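Local structure of peptide synthetase, module 7 (Actinoplanes teichomyceticus, 4TX3) at residues B[222-227]-B[426-431]; B[231-236]-B[394-399]; B[6-11]-B[176-181]. The protein is a condensation-type domain of the seventh module of a nonribosomal peptide synthetase, probably acting in teicoplanin assembly as a recruitment platform for tailoring cytochromes P450. All coordinates share one frame; numbering follows the deposited sequence.

How the contacts relate
Contacts 1 and 2 are neighbours in the C-terminal lobe of the condensation-type fold, their centres about 12 Å apart, and contact 2 falls within the span of chain between the segments of contact 1. They touch through the salt bridge from Arg-227 NH2 to Asp-398 OD2, 2.8 Å, and through Phe-427 packed on Leu-399. Contact 3, on the other side of the chain's centre, joins segment 6-11 to helix 180-191; its centre is about 44 Å from that of contact 1 and 34 Å from that of contact 2. Contact 2 is probably nearest the active-site region: its sulfate also binds His-142, apparently aligned with the first histidine of the family's HHxxxDG motif.

Contact 1: B[222-227]-B[426-431]; sequences PFDRAR and LFDHDT. With SO4 (sulfate ion), chain G.
The Phe-427 ring takes the carbonyl O of Pro-222 at its edge, near the ring plane and 3.4 Å from CE1, while CB of Leu-426 lies over one face, toward the rim. The Phe-223 ring comes up obliquely, its plane turned 33° from that of Phe-427. Around the Arg-225 guanidinium, CB of Asp-224 rests over one face, and Leu-426 N and Phe-427 O lie in plane at the edge. Here a loop of the condensation-type fold packs against the turn that leads from strand 413-423 into helix 429-448, with Asp-428 at the N-cap. The Asp-428 side chain makes no capping bond. Its backbone N donates to Asp-224 OD2 at 2.7 Å, on the anti side and somewhat out of the carboxylate plane. The syn lone pair of that same oxygen receives Thr-431 OG1 at 2.5 Å, and with two donors on one oxygen a short acidic side chain suits the place. Putting an alanine at Asp-224 removes that acceptor and would probably leave the Thr-431 hydroxyl and the Asp-428 amide without their mate at the helix start. Arg-225 faces Asp-428 as a salt bridge, though the modelled spacing is too short to trust; its charge may offset those of Asp-224 OD2 and Asp-428 OD2, 3.6 Å apart. A sulfate, probably from the crystallisation liquor, accepts from His-429 N, as suits an anion at a helix N-terminus. Leu-426 O accepts from Asp-224 N at 2.6 Å, nearly straight. With CG beside its backbone N (chi1 -56°), Leu-426 runs alongside Phe-223, bringing CD1 within 3.6 Å of Phe-223 CE1.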
ATOM      1  N   PRO B 222      29.273 -11.088  23.659  1.00 36.72           N
ATOM      2  CA  PRO B 222      30.668 -11.514  23.460  1.00 38.75           C
ATOM      3  C   PRO B 222      31.537 -10.468  22.741  1.00 39.78           C
ATOM      4  O   PRO B 222      31.891 -10.644  21.559  1.00 38.46           O
ATOM      5  CB  PRO B 222      30.521 -12.780  22.608  1.00 36.13           C
ATOM      6  CG  PRO B 222      29.289 -12.519  21.801  1.00 38.42           C
ATOM      7  CD  PRO B 222      28.349 -11.777  22.738  1.00 38.50           C
ATOM      8  N   PHE B 223      31.890  -9.403  23.459  1.00 33.82           N
ATOM      9  CA  PHE B 223      32.653  -8.297  22.875  1.00 41.32           C
ATOM     10  C   PHE B 223      34.053  -8.734  22.434  1.00 39.70           C
ATOM     11  O   PHE B 223      34.625  -9.653  23.011  1.00 43.77           O
ATOM     12  CB  PHE B 223      32.775  -7.135  23.866  1.00 40.66           C
ATOM     13  CG  PHE B 223      31.456  -6.528  24.278  1.00 40.60           C
ATOM     14  CD1 PHE B 223      30.578  -6.025  23.336  1.00 39.14           C
ATOM     15  CD2 PHE B 223      31.110  -6.440  25.621  1.00 41.41           C
ATOM     16  CE1 PHE B 223      29.369  -5.452  23.729  1.00 39.48           C
ATOM     17  CE2 PHE B 223      29.901  -5.881  26.012  1.00 41.99           C
ATOM     18  CZ  PHE B 223      29.037  -5.383  25.065  1.00 39.68           C
ATOM     19  N   ASP B 224      34.593  -8.087  21.407  1.00 36.58           N
ATOM     20  CA  ASP B 224      35.983  -8.307  21.014  1.00 37.48           C
ATOM     21  C   ASP B 224      36.858  -7.149  21.511  1.00 39.58           C
ATOM     22  O   ASP B 224      38.080  -7.279  21.600  1.00 41.44           O
ATOM     23  CB  ASP B 224      36.107  -8.456  19.492  1.00 37.54           C
ATOM     24  CG  ASP B 224      35.590  -9.791  18.991  1.00 40.29           C
ATOM     25  OD1 ASP B 224      36.044 -10.844  19.479  1.00 41.42           O
ATOM     26  OD2 ASP B 224      34.709  -9.795  18.111  1.00 39.60           O
ATOM     27  N   ARG B 225      36.221  -6.025  21.831  1.00 36.45           N
ATOM     28  CA  ARG B 225      36.894  -4.839  22.362  1.00 38.98           C
ATOM     29  C   ARG B 225      36.018  -4.133  23.375  1.00 42.80           C
ATOM     30  O   ARG B 225      34.790  -4.233  23.323  1.00 43.51           O
ATOM     31  CB  ARG B 225      37.233  -3.830  21.265  1.00 40.50           C
ATOM     32  CG  ARG B 225      38.208  -4.276  20.252  1.00 36.76           C
ATOM     33  CD  ARG B 225      37.918  -3.635  18.922  1.00 39.04           C
ATOM     34  NE  ARG B 225      38.125  -4.652  17.907  1.00 46.94           N
ATOM     35  CZ  ARG B 225      37.175  -5.166  17.143  1.00 40.73           C
ATOM     36  NH1 ARG B 225      35.933  -4.722  17.218  1.00 40.46           N
ATOM     37  NH2 ARG B 225      37.491  -6.107  16.275  1.00 45.86           N
ATOM     38  N   ALA B 226      36.645  -3.382  24.270  1.00 36.63           N
ATOM     39  CA  ALA B 226      35.894  -2.638  25.265  1.00 41.37           C
ATOM     40  C   ALA B 226      35.115  -1.508  24.588  1.00 46.54           C
ATOM     41  O   ALA B 226      35.516  -1.019  23.530  1.00 41.99           O
ATOM     42  CB  ALA B 226      36.820  -2.087  26.337  1.00 37.85           C
ATOM     43  N   ARG B 227      34.000  -1.116  25.203  1.00 46.32           N
ATOM     44  CA  ARG B 227      33.192  -0.017  24.710  1.00 43.85           C
ATOM     45  C   ARG B 227      33.961   1.280  24.891  1.00 44.40           C
ATOM     46  O   ARG B 227      34.330   1.615  26.009  1.00 47.36           O
ATOM     47  CB  ARG B 227      31.852   0.038  25.443  1.00 37.88           C
ATOM     48  CG  ARG B 227      30.816   0.946  24.808  1.00 44.37           C
ATOM     49  CD  ARG B 227      29.568   1.068  25.685  1.00 44.21           C
ATOM     50  NE  ARG B 227      28.967  -0.232  25.932  1.00 44.53           N
ATOM     51  CZ  ARG B 227      28.168  -0.851  25.071  1.00 46.53           C
ATOM     52  NH1 ARG B 227      27.870  -0.281  23.901  1.00 38.80           N
ATOM     53  NH2 ARG B 227      27.672  -2.042  25.376  1.00 39.22           N
ATOM     54  N   LEU B 426      32.808  -3.040  18.580  1.00 39.51           N
ATOM     55  CA  LEU B 426      32.697  -4.012  19.657  1.00 37.58           C
ATOM     56  C   LEU B 426      32.894  -5.434  19.173  1.00 39.56           C
ATOM     57  O   LEU B 426      33.368  -6.286  19.921  1.00 42.43           O
ATOM     58  CB  LEU B 426      31.328  -3.907  20.335  1.00 38.29           C
ATOM     59  CG  LEU B 426      30.888  -2.558  20.906  1.00 40.45           C
ATOM     60  CD1 LEU B 426      29.473  -2.658  21.469  1.00 37.40           C
ATOM     61  CD2 LEU B 426      31.852  -2.063  21.965  1.00 37.30           C
ATOM     62  N   PHE B 427      32.519  -5.695  17.925  1.00 40.15           N
ATOM     63  CA  PHE B 427      32.525  -7.057  17.397  1.00 42.55           C
ATOM     64  C   PHE B 427      33.307  -7.210  16.098  1.00 44.03           C
ATOM     65  O   PHE B 427      33.251  -6.357  15.217  1.00 46.82           O
ATOM     66  CB  PHE B 427      31.095  -7.549  17.144  1.00 37.88           C
ATOM     67  CG  PHE B 427      30.202  -7.514  18.355  1.00 41.20           C
ATOM     68  CD1 PHE B 427      30.312  -8.483  19.349  1.00 38.74           C
ATOM     69  CD2 PHE B 427      29.225  -6.531  18.480  1.00 37.34           C
ATOM     70  CE1 PHE B 427      29.472  -8.465  20.455  1.00 38.14           C
ATOM     71  CE2 PHE B 427      28.383  -6.502  19.583  1.00 40.97           C
ATOM     72  CZ  PHE B 427      28.506  -7.471  20.574  1.00 42.02           C
ATOM     73  N   ASP B 428      34.008  -8.331  15.988  1.00 41.22           N
ATOM     74  CA  ASP B 428      34.574  -8.797  14.737  1.00 42.22           C
ATOM     75  C   ASP B 428      33.533  -9.566  13.933  1.00 45.73           C
ATOM     76  O   ASP B 428      32.577 -10.095  14.509  1.00 46.40           O
ATOM     77  CB  ASP B 428      35.782  -9.691  15.005  1.00 42.80           C
ATOM     78  CG  ASP B 428      36.980  -8.907  15.409  1.00 40.62           C
ATOM     79  OD1 ASP B 428      37.142  -7.804  14.858  1.00 45.67           O
ATOM     80  OD2 ASP B 428      37.754  -9.367  16.276  1.00 46.37           O
ATOM     81  N   HIS B 429      33.738  -9.654  12.618  1.00 46.58           N
ATOM     82  CA  HIS B 429      32.795 -10.312  11.708  1.00 42.81           C
ATOM     83  C   HIS B 429      32.534 -11.761  12.097  1.00 41.35           C
ATOM     84  O   HIS B 429      31.405 -12.235  11.954  1.00 41.98           O
ATOM     85  CB  HIS B 429      33.309 -10.257  10.265  1.00 43.86           C
ATOM     86  CG  HIS B 429      32.349 -10.805   9.253  1.00 42.69           C
ATOM     87  ND1 HIS B 429      32.371 -12.120   8.840  1.00 38.33           N
ATOM     88  CD2 HIS B 429      31.337 -10.214   8.573  1.00 42.67           C
ATOM     89  CE1 HIS B 429      31.417 -12.317   7.947  1.00 41.11           C
ATOM     90  NE2 HIS B 429      30.778 -11.176   7.763  1.00 46.39           N
ATOM     91  N   ASP B 430      33.565 -12.459  12.583  1.00 43.14           N
ATOM     92  CA  ASP B 430      33.419 -13.879  12.945  1.00 42.89           C
ATOM     93  C   ASP B 430      32.594 -14.070  14.223  1.00 40.99           C
ATOM     94  O   ASP B 430      31.818 -15.020  14.333  1.00 38.95           O
ATOM     95  CB  ASP B 430      34.794 -14.568  13.085  1.00 42.06           C
ATOM     96  CG  ASP B 430      35.714 -13.905  14.116  1.00 56.80           C
ATOM     97  OD1 ASP B 430      35.239 -13.433  15.179  1.00 57.45           O
ATOM     98  OD2 ASP B 430      36.943 -13.887  13.871  1.00 65.42           O
ATOM     99  N   THR B 431      32.766 -13.166  15.182  1.00 38.60           N
ATOM    100  CA  THR B 431      31.919 -13.154  16.361  1.00 40.83           C
ATOM    101  C   THR B 431      30.450 -13.028  15.960  1.00 38.25           C
ATOM    102  O   THR B 431      29.601 -13.743  16.482  1.00 38.00           O
ATOM    103  CB  THR B 431      32.294 -12.009  17.310  1.00 42.23           C
ATOM    104  OG1 THR B 431      33.701 -12.059  17.571  1.00 43.81           O
ATOM    105  CG2 THR B 431      31.543 -12.136  18.627  1.00 35.92           C
TER
HETATM  106  S   SO4 G 502      36.577  -7.992  10.788  1.00 92.38           S
HETATM  107  O1  SO4 G 502      36.431  -7.136   9.599  1.00 90.31           O
HETATM  108  O2  SO4 G 502      37.647  -7.494  11.662  1.00 69.12           O
HETATM  109  O3  SO4 G 502      35.315  -7.990  11.535  1.00 66.70           O
HETATM  110  O4  SO4 G 502      36.883  -9.366  10.371  1.00 76.31           O

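Contact 2: B[231-236]-B[394-399]; sequences PSRRAG and AIELDL. With SO4 (sulfate ion), chain F.
Arg-233 O receives the backbone N of Ile-395 at 3.1 Å, the one hydrogen bond between the segments, with the donor tilted 25° from the carbonyl plane. The same oxygen lies 3.5 Å from Ala-394 CA in a CA-H...O contact, and Arg-233 CA makes a second one with Ile-395 O. Beside this backbone crossing, Ile-395 turns its CG2 branch against the methyl group of Ala-235, 3.6 Å from CB. With CG1 anti to the backbone N (chi1 -170°), that branch sits between the backbone N and the carbonyl carbon, facing strand 235-242; the small alanine lets it come this close. Arg-233 runs extended alongside Glu-396, but the charges are merely near, NE to OE2 being 4.4 Å with the oxygen well out of the guanidinium plane. Glu-396 instead forms its salt bridge with Arg-39.

The second shell fixes these groups. Ser-232 OG accepts from Arg-234 N at 3.0 Å, an ST turn that helps set the bend through Arg-233, whose backbone is in the left-handed region. The CB of Arg-234 points away from 394-399, and its guanidinium forms a salt bridge with Asp-425, which also bonds Ser-232 OG. The far end of Arg-233 reaches into the N-terminal lobe, giving NH1 to Arg-37 O and NH2 to Leu-29 O.

Arg-233 NH1 also donates to sulfate O3, in plane at the guanidinium edge, 3.1 Å away. Since Arg-39, Arg-31 N and His-142 hold the same ion, the contact helps form an anion site where the two lobes meet; the sulfate probably came from the crystallisation liquor, so any natural ligand remains open.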
ATOM      1  N   PRO B 231      31.359   6.694  20.422  1.00 50.47           N
ATOM      2  CA  PRO B 231      31.119   5.655  19.420  1.00 44.21           C
ATOM      3  C   PRO B 231      31.489   6.106  18.015  1.00 42.81           C
ATOM      4  O   PRO B 231      31.358   7.282  17.688  1.00 42.58           O
ATOM      5  CB  PRO B 231      29.615   5.416  19.532  1.00 39.99           C
ATOM      6  CG  PRO B 231      29.075   6.752  19.931  1.00 43.52           C
ATOM      7  CD  PRO B 231      30.112   7.369  20.831  1.00 48.42           C
ATOM      8  N   SER B 232      31.948   5.172  17.194  1.00 39.38           N
ATOM      9  CA  SER B 232      32.137   5.449  15.782  1.00 40.45           C
ATOM     10  C   SER B 232      30.828   5.222  15.033  1.00 38.74           C
ATOM     11  O   SER B 232      30.604   5.796  13.976  1.00 37.90           O
ATOM     12  CB  SER B 232      33.227   4.564  15.201  1.00 37.16           C
ATOM     13  OG  SER B 232      32.718   3.271  14.943  1.00 41.08           O
ATOM     14  N   ARG B 233      29.969   4.388  15.615  1.00 36.08           N
ATOM     15  CA  ARG B 233      28.728   3.917  14.997  1.00 37.79           C
ATOM     16  C   ARG B 233      28.938   3.185  13.672  1.00 38.82           C
ATOM     17  O   ARG B 233      27.999   3.066  12.886  1.00 39.13           O
ATOM     18  CB  ARG B 233      27.740   5.069  14.775  1.00 38.57           C
ATOM     19  CG  ARG B 233      27.307   5.803  16.026  1.00 35.58           C
ATOM     20  CD  ARG B 233      26.219   6.831  15.684  1.00 38.62           C
ATOM     21  NE  ARG B 233      25.897   7.701  16.810  1.00 39.86           N
ATOM     22  CZ  ARG B 233      25.820   9.028  16.751  1.00 42.20           C
ATOM     23  NH1 ARG B 233      26.018   9.670  15.608  1.00 49.90           N
ATOM     24  NH2 ARG B 233      25.524   9.718  17.840  1.00 46.65           N
ATOM     25  N   ARG B 234      30.144   2.678  13.421  1.00 38.28           N
ATOM     26  CA  ARG B 234      30.366   1.878  12.213  1.00 38.59           C
ATOM     27  C   ARG B 234      29.693   0.517  12.347  1.00 35.72           C
ATOM     28  O   ARG B 234      29.535  -0.001  13.441  1.00 40.37           O
ATOM     29  CB  ARG B 234      31.859   1.707  11.923  1.00 41.79           C
ATOM     30  CG  ARG B 234      32.572   2.977  11.473  1.00 44.65           C
ATOM     31  CD  ARG B 234      34.073   2.745  11.224  1.00 53.83           C
ATOM     32  NE  ARG B 234      34.760   2.331  12.451  1.00 65.03           N
ATOM     33  CZ  ARG B 234      35.262   1.112  12.686  1.00 70.21           C
ATOM     34  NH1 ARG B 234      35.228   0.160  11.749  1.00 60.54           N
ATOM     35  NH2 ARG B 234      35.844   0.856  13.859  1.00 55.82           N
ATOM     36  N   ALA B 235      29.312  -0.072  11.227  1.00 41.05           N
ATOM     37  CA  ALA B 235      28.510  -1.283  11.265  1.00 43.03           C
ATOM     38  C   ALA B 235      28.924  -2.278  10.203  1.00 36.56           C
ATOM     39  O   ALA B 235      29.225  -1.899   9.077  1.00 42.14           O
ATOM     40  CB  ALA B 235      27.038  -0.939  11.099  1.00 42.35           C
ATOM     41  N   GLY B 236      28.927  -3.553  10.568  1.00 34.40           N
ATOM     42  CA  GLY B 236      29.119  -4.622   9.610  1.00 34.31           C
ATOM     43  C   GLY B 236      27.851  -5.445   9.548  1.00 36.80           C
ATOM     44  O   GLY B 236      26.962  -5.271  10.380  1.00 38.34           O
ATOM     45  N   ALA B 394      24.548   3.756   9.726  1.00 41.29           N
ATOM     46  CA  ALA B 394      25.170   3.861  11.043  1.00 38.32           C
ATOM     47  C   ALA B 394      24.304   3.188  12.106  1.00 40.27           C
ATOM     48  O   ALA B 394      23.074   3.255  12.050  1.00 44.56           O
ATOM     49  CB  ALA B 394      25.410   5.316  11.406  1.00 37.13           C
ATOM     50  N   ILE B 395      24.949   2.539  13.068  1.00 40.32           N
ATOM     51  CA  ILE B 395      24.243   1.804  14.118  1.00 39.27           C
ATOM     52  C   ILE B 395      24.542   2.374  15.515  1.00 39.73           C
ATOM     53  O   ILE B 395      25.680   2.753  15.810  1.00 39.70           O
ATOM     54  CB  ILE B 395      24.602   0.295  14.082  1.00 39.05           C
ATOM     55  CG1 ILE B 395      23.688  -0.513  15.005  1.00 35.50           C
ATOM     56  CG2 ILE B 395      26.077   0.051  14.445  1.00 39.13           C
ATOM     57  CD1 ILE B 395      23.929  -2.014  14.909  1.00 35.70           C
ATOM     58  N   GLU B 396      23.505   2.457  16.354  1.00 40.98           N
ATOM     59  CA  GLU B 396      23.637   2.903  17.746  1.00 42.17           C
ATOM     60  C   GLU B 396      23.558   1.722  18.703  1.00 38.44           C
ATOM     61  O   GLU B 396      24.048   1.787  19.823  1.00 36.34           O
ATOM     62  CB  GLU B 396      22.553   3.908  18.114  1.00 42.07           C
ATOM     63  CG  GLU B 396      22.648   5.246  17.421  1.00 48.56           C
ATOM     64  CD  GLU B 396      21.555   6.193  17.887  1.00 55.35           C
ATOM     65  OE1 GLU B 396      20.364   5.888  17.635  1.00 54.96           O
ATOM     66  OE2 GLU B 396      21.885   7.219  18.530  1.00 59.32           O
ATOM     67  N   LEU B 397      22.906   0.657  18.251  1.00 40.19           N
ATOM     68  CA  LEU B 397      22.790  -0.579  19.014  1.00 38.78           C
ATOM     69  C   LEU B 397      24.087  -1.402  18.956  1.00 37.15           C
ATOM     70  O   LEU B 397      24.931  -1.204  18.073  1.00 37.77           O
ATOM     71  CB  LEU B 397      21.623  -1.403  18.477  1.00 32.88           C
ATOM     72  CG  LEU B 397      20.214  -0.839  18.648  1.00 30.99           C
ATOM     73  CD1 LEU B 397      19.235  -1.605  17.788  1.00 30.38           C
ATOM     74  CD2 LEU B 397      19.780  -0.890  20.094  1.00 30.66           C
ATOM     75  N   ASP B 398      24.236  -2.335  19.884  1.00 34.69           N
ATOM     76  CA  ASP B 398      25.316  -3.312  19.800  1.00 33.84           C
ATOM     77  C   ASP B 398      25.016  -4.343  18.712  1.00 37.19           C
ATOM     78  O   ASP B 398      25.852  -4.608  17.840  1.00 37.21           O
ATOM     79  CB  ASP B 398      25.516  -3.983  21.151  1.00 34.63           C
ATOM     80  CG  ASP B 398      25.965  -2.997  22.217  1.00 38.51           C
ATOM     81  OD1 ASP B 398      25.970  -1.774  21.932  1.00 36.32           O
ATOM     82  OD2 ASP B 398      26.308  -3.438  23.334  1.00 40.29           O
ATOM     83  N   LEU B 399      23.811  -4.907  18.756  1.00 35.28           N
ATOM     84  CA  LEU B 399      23.372  -5.867  17.748  1.00 35.52           C
ATOM     85  C   LEU B 399      21.947  -5.567  17.283  1.00 34.58           C
ATOM     86  O   LEU B 399      21.100  -5.136  18.064  1.00 32.19           O
ATOM     87  CB  LEU B 399      23.454  -7.300  18.291  1.00 33.30           C
ATOM     88  CG  LEU B 399      24.787  -7.696  18.935  1.00 33.93           C
ATOM     89  CD1 LEU B 399      24.643  -8.935  19.802  1.00 33.71           C
ATOM     90  CD2 LEU B 399      25.835  -7.902  17.867  1.00 32.93           C
TER
HETATM   91  S   SO4 F 501      24.637  12.985  14.021  1.00 54.33           S
HETATM   92  O1  SO4 F 501      23.704  14.098  14.195  1.00 55.01           O
HETATM   93  O2  SO4 F 501      25.690  13.386  13.092  1.00 44.37           O
HETATM   94  O3  SO4 F 501      25.254  12.654  15.315  1.00 58.66           O
HETATM   95  O4  SO4 F 501      23.904  11.821  13.508  1.00 46.58           O

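Contact 3: B[6-11]-B[176-181]; sequences PALEAV and LALQFA
Leu-178 meets the N-terminal segment at Leu-8, Glu-9 and Ala-10, its two methyl branches dividing the work. This is plain apolar packing, with no hydrogen bond between the segments: an extended tail, ahead of helix 21-28, is laid over the turn that opens helix 180-191 of the condensation-type fold. At the start of the N-terminal segment, Pro-6 directs its carbonyl O to Trp-186 NE1, which ties the tail to a later turn of that helix. Leu-8 is the segment's main apolar group here. With CG anti to the backbone N (chi1 172°), its branched end swings toward the turn and crosses Leu-178 obliquely, so that CG lies 3.6 Å from Leu-178 CD1. Leu-8 CD1 lies 3.8 Å from Leu-178 CD1, Leu-8 CD2 is similarly close to it, and the side chain also rests on Trp-186. A leucine suits the place because its fork can straddle a single methyl group.

Glu-9 contributes backbone rather than side chain: its CB points away, as befits a charged residue at the surface, while its carbonyl carbon is 3.5 Å from Leu-178 CD2. Ala-10, whose CA is the nearest to that of Leu-178, is small enough to let the chain pass close by, and its CB approaches the carbonyl O of Ala-177 at 3.9 Å. Val-11 then leaves the turn for the helix flank, packing on Ile-185 and Arg-189, and gives its N to Asp-182 OD1. OD2 of Asp-182 accepts from the backbone N of Gln-179, the N-cap residue just before the helix, so a single carboxylate serves both the helix start and the tail. Leu-178 CD2 makes its closest approach to the N-terminal segment at the backbone N of Ala-10, 3.3 Å away.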
ATOM      1  N   PRO B   6      -5.353  13.976  23.721  1.00 34.43           N
ATOM      2  CA  PRO B   6      -5.915  15.103  22.970  1.00 37.14           C
ATOM      3  C   PRO B   6      -6.093  14.751  21.490  1.00 33.85           C
ATOM      4  O   PRO B   6      -5.459  13.834  20.980  1.00 38.05           O
ATOM      5  CB  PRO B   6      -4.874  16.211  23.162  1.00 36.78           C
ATOM      6  CG  PRO B   6      -3.608  15.477  23.510  1.00 38.72           C
ATOM      7  CD  PRO B   6      -4.037  14.288  24.297  1.00 38.45           C
ATOM      8  N   ALA B   7      -6.971  15.460  20.810  1.00 35.31           N
ATOM      9  CA  ALA B   7      -7.149  15.235  19.390  1.00 38.09           C
ATOM     10  C   ALA B   7      -5.881  15.575  18.630  1.00 37.23           C
ATOM     11  O   ALA B   7      -5.245  16.603  18.863  1.00 34.34           O
ATOM     12  CB  ALA B   7      -8.302  16.049  18.857  1.00 39.52           C
ATOM     13  N   LEU B   8      -5.516  14.676  17.726  1.00 42.97           N
ATOM     14  CA  LEU B   8      -4.466  14.940  16.762  1.00 36.02           C
ATOM     15  C   LEU B   8      -5.100  15.705  15.606  1.00 33.63           C
ATOM     16  O   LEU B   8      -5.927  15.175  14.876  1.00 36.23           O
ATOM     17  CB  LEU B   8      -3.822  13.632  16.306  1.00 32.44           C
ATOM     18  CG  LEU B   8      -2.810  13.678  15.158  1.00 39.58           C
ATOM     19  CD1 LEU B   8      -1.618  14.546  15.515  1.00 31.66           C
ATOM     20  CD2 LEU B   8      -2.361  12.268  14.762  1.00 32.65           C
ATOM     21  N   GLU B   9      -4.749  16.972  15.460  1.00 35.79           N
ATOM     22  CA  GLU B   9      -5.350  17.774  14.403  1.00 35.84           C
ATOM     23  C   GLU B   9      -4.432  18.915  14.000  1.00 38.56           C
ATOM     24  O   GLU B   9      -3.460  19.218  14.697  1.00 39.94           O
ATOM     25  CB  GLU B   9      -6.717  18.319  14.846  1.00 37.59           C
ATOM     26  CG  GLU B   9      -6.682  19.261  16.047  1.00 36.99           C
ATOM     27  CD  GLU B   9      -8.053  19.847  16.362  1.00 45.21           C
ATOM     28  OE1 GLU B   9      -8.234  20.442  17.445  1.00 47.39           O
ATOM     29  OE2 GLU B   9      -8.963  19.716  15.522  1.00 46.50           O
ATOM     30  N   ALA B  10      -4.734  19.530  12.861  1.00 39.08           N
ATOM     31  CA  ALA B  10      -4.023  20.722  12.421  1.00 36.50           C
ATOM     32  C   ALA B  10      -4.129  21.773  13.507  1.00 37.27           C
ATOM     33  O   ALA B  10      -5.161  21.900  14.154  1.00 40.57           O
ATOM     34  CB  ALA B  10      -4.596  21.236  11.115  1.00 30.09           C
ATOM     35  N   VAL B  11      -3.065  22.531  13.710  1.00 38.41           N
ATOM     36  CA  VAL B  11      -3.020  23.464  14.824  1.00 38.81           C
ATOM     37  C   VAL B  11      -2.422  24.782  14.356  1.00 37.46           C
ATOM     38  O   VAL B  11      -1.552  24.783  13.502  1.00 42.94           O
ATOM     39  CB  VAL B  11      -2.208  22.839  15.995  1.00 44.34           C
ATOM     40  CG1 VAL B  11      -1.415  23.877  16.761  1.00 43.48           C
ATOM     41  CG2 VAL B  11      -3.130  22.020  16.903  1.00 42.46           C
ATOM     42  N   LEU B 176      -1.235  18.289   2.658  1.00 35.22           N
ATOM     43  CA  LEU B 176      -1.360  17.341   3.772  1.00 35.26           C
ATOM     44  C   LEU B 176      -2.395  17.861   4.762  1.00 33.34           C
ATOM     45  O   LEU B 176      -2.576  19.070   4.903  1.00 36.66           O
ATOM     46  CB  LEU B 176      -0.023  17.133   4.492  1.00 34.55           C
ATOM     47  CG  LEU B 176       1.100  16.439   3.725  1.00 35.32           C
ATOM     48  CD1 LEU B 176       2.370  16.392   4.560  1.00 30.90           C
ATOM     49  CD2 LEU B 176       0.660  15.049   3.324  1.00 29.83           C
ATOM     50  N   ALA B 177      -3.082  16.961   5.443  1.00 27.45           N
ATOM     51  CA  ALA B 177      -3.985  17.398   6.487  1.00 28.57           C
ATOM     52  C   ALA B 177      -3.156  17.831   7.702  1.00 30.36           C
ATOM     53  O   ALA B 177      -3.414  18.867   8.313  1.00 33.56           O
ATOM     54  CB  ALA B 177      -4.973  16.287   6.851  1.00 24.48           C
ATOM     55  N   LEU B 178      -2.137  17.041   8.009  1.00 31.37           N
ATOM     56  CA  LEU B 178      -1.197  17.319   9.089  1.00 35.70           C
ATOM     57  C   LEU B 178       0.218  17.541   8.592  1.00 32.35           C
ATOM     58  O   LEU B 178       0.706  16.787   7.752  1.00 36.37           O
ATOM     59  CB  LEU B 178      -1.183  16.160  10.090  1.00 34.57           C
ATOM     60  CG  LEU B 178      -2.528  15.837  10.728  1.00 38.70           C
ATOM     61  CD1 LEU B 178      -2.312  14.757  11.756  1.00 43.02           C
ATOM     62  CD2 LEU B 178      -3.118  17.090  11.361  1.00 34.56           C
ATOM     63  N   GLN B 179       0.871  18.573   9.118  1.00 32.58           N
ATOM     64  CA  GLN B 179       2.329  18.720   9.035  1.00 34.73           C
ATOM     65  C   GLN B 179       2.996  18.191  10.313  1.00 32.35           C
ATOM     66  O   GLN B 179       2.331  18.057  11.343  1.00 35.75           O
ATOM     67  CB  GLN B 179       2.706  20.182   8.812  1.00 34.11           C
ATOM     68  CG  GLN B 179       2.209  20.722   7.497  1.00 34.70           C
ATOM     69  CD  GLN B 179       2.920  20.109   6.307  1.00 36.06           C
ATOM     70  OE1 GLN B 179       4.046  19.585   6.420  1.00 31.27           O
ATOM     71  NE2 GLN B 179       2.268  20.174   5.149  1.00 30.58           N
ATOM     72  N   PHE B 180       4.297  17.906  10.268  1.00 31.45           N
ATOM     73  CA  PHE B 180       4.949  17.294  11.429  1.00 29.96           C
ATOM     74  C   PHE B 180       4.838  18.139  12.699  1.00 31.32           C
ATOM     75  O   PHE B 180       4.772  17.595  13.788  1.00 33.01           O
ATOM     76  CB  PHE B 180       6.426  16.990  11.163  1.00 30.67           C
ATOM     77  CG  PHE B 180       7.037  16.100  12.216  1.00 31.19           C
ATOM     78  CD1 PHE B 180       6.667  14.764  12.305  1.00 32.01           C
ATOM     79  CD2 PHE B 180       7.928  16.604  13.143  1.00 32.29           C
ATOM     80  CE1 PHE B 180       7.193  13.939  13.298  1.00 36.04           C
ATOM     81  CE2 PHE B 180       8.465  15.786  14.135  1.00 34.84           C
ATOM     82  CZ  PHE B 180       8.103  14.451  14.209  1.00 35.21           C
ATOM     83  N   ALA B 181       4.815  19.463  12.556  1.00 34.82           N
ATOM     84  CA  ALA B 181       4.678  20.366  13.701  1.00 35.01           C
ATOM     85  C   ALA B 181       3.379  20.108  14.473  1.00 38.52           C
ATOM     86  O   ALA B 181       3.327  20.300  15.698  1.00 35.51           O
ATOM     87  CB  ALA B 181       4.733  21.826  13.239  1.00 32.59           C
TER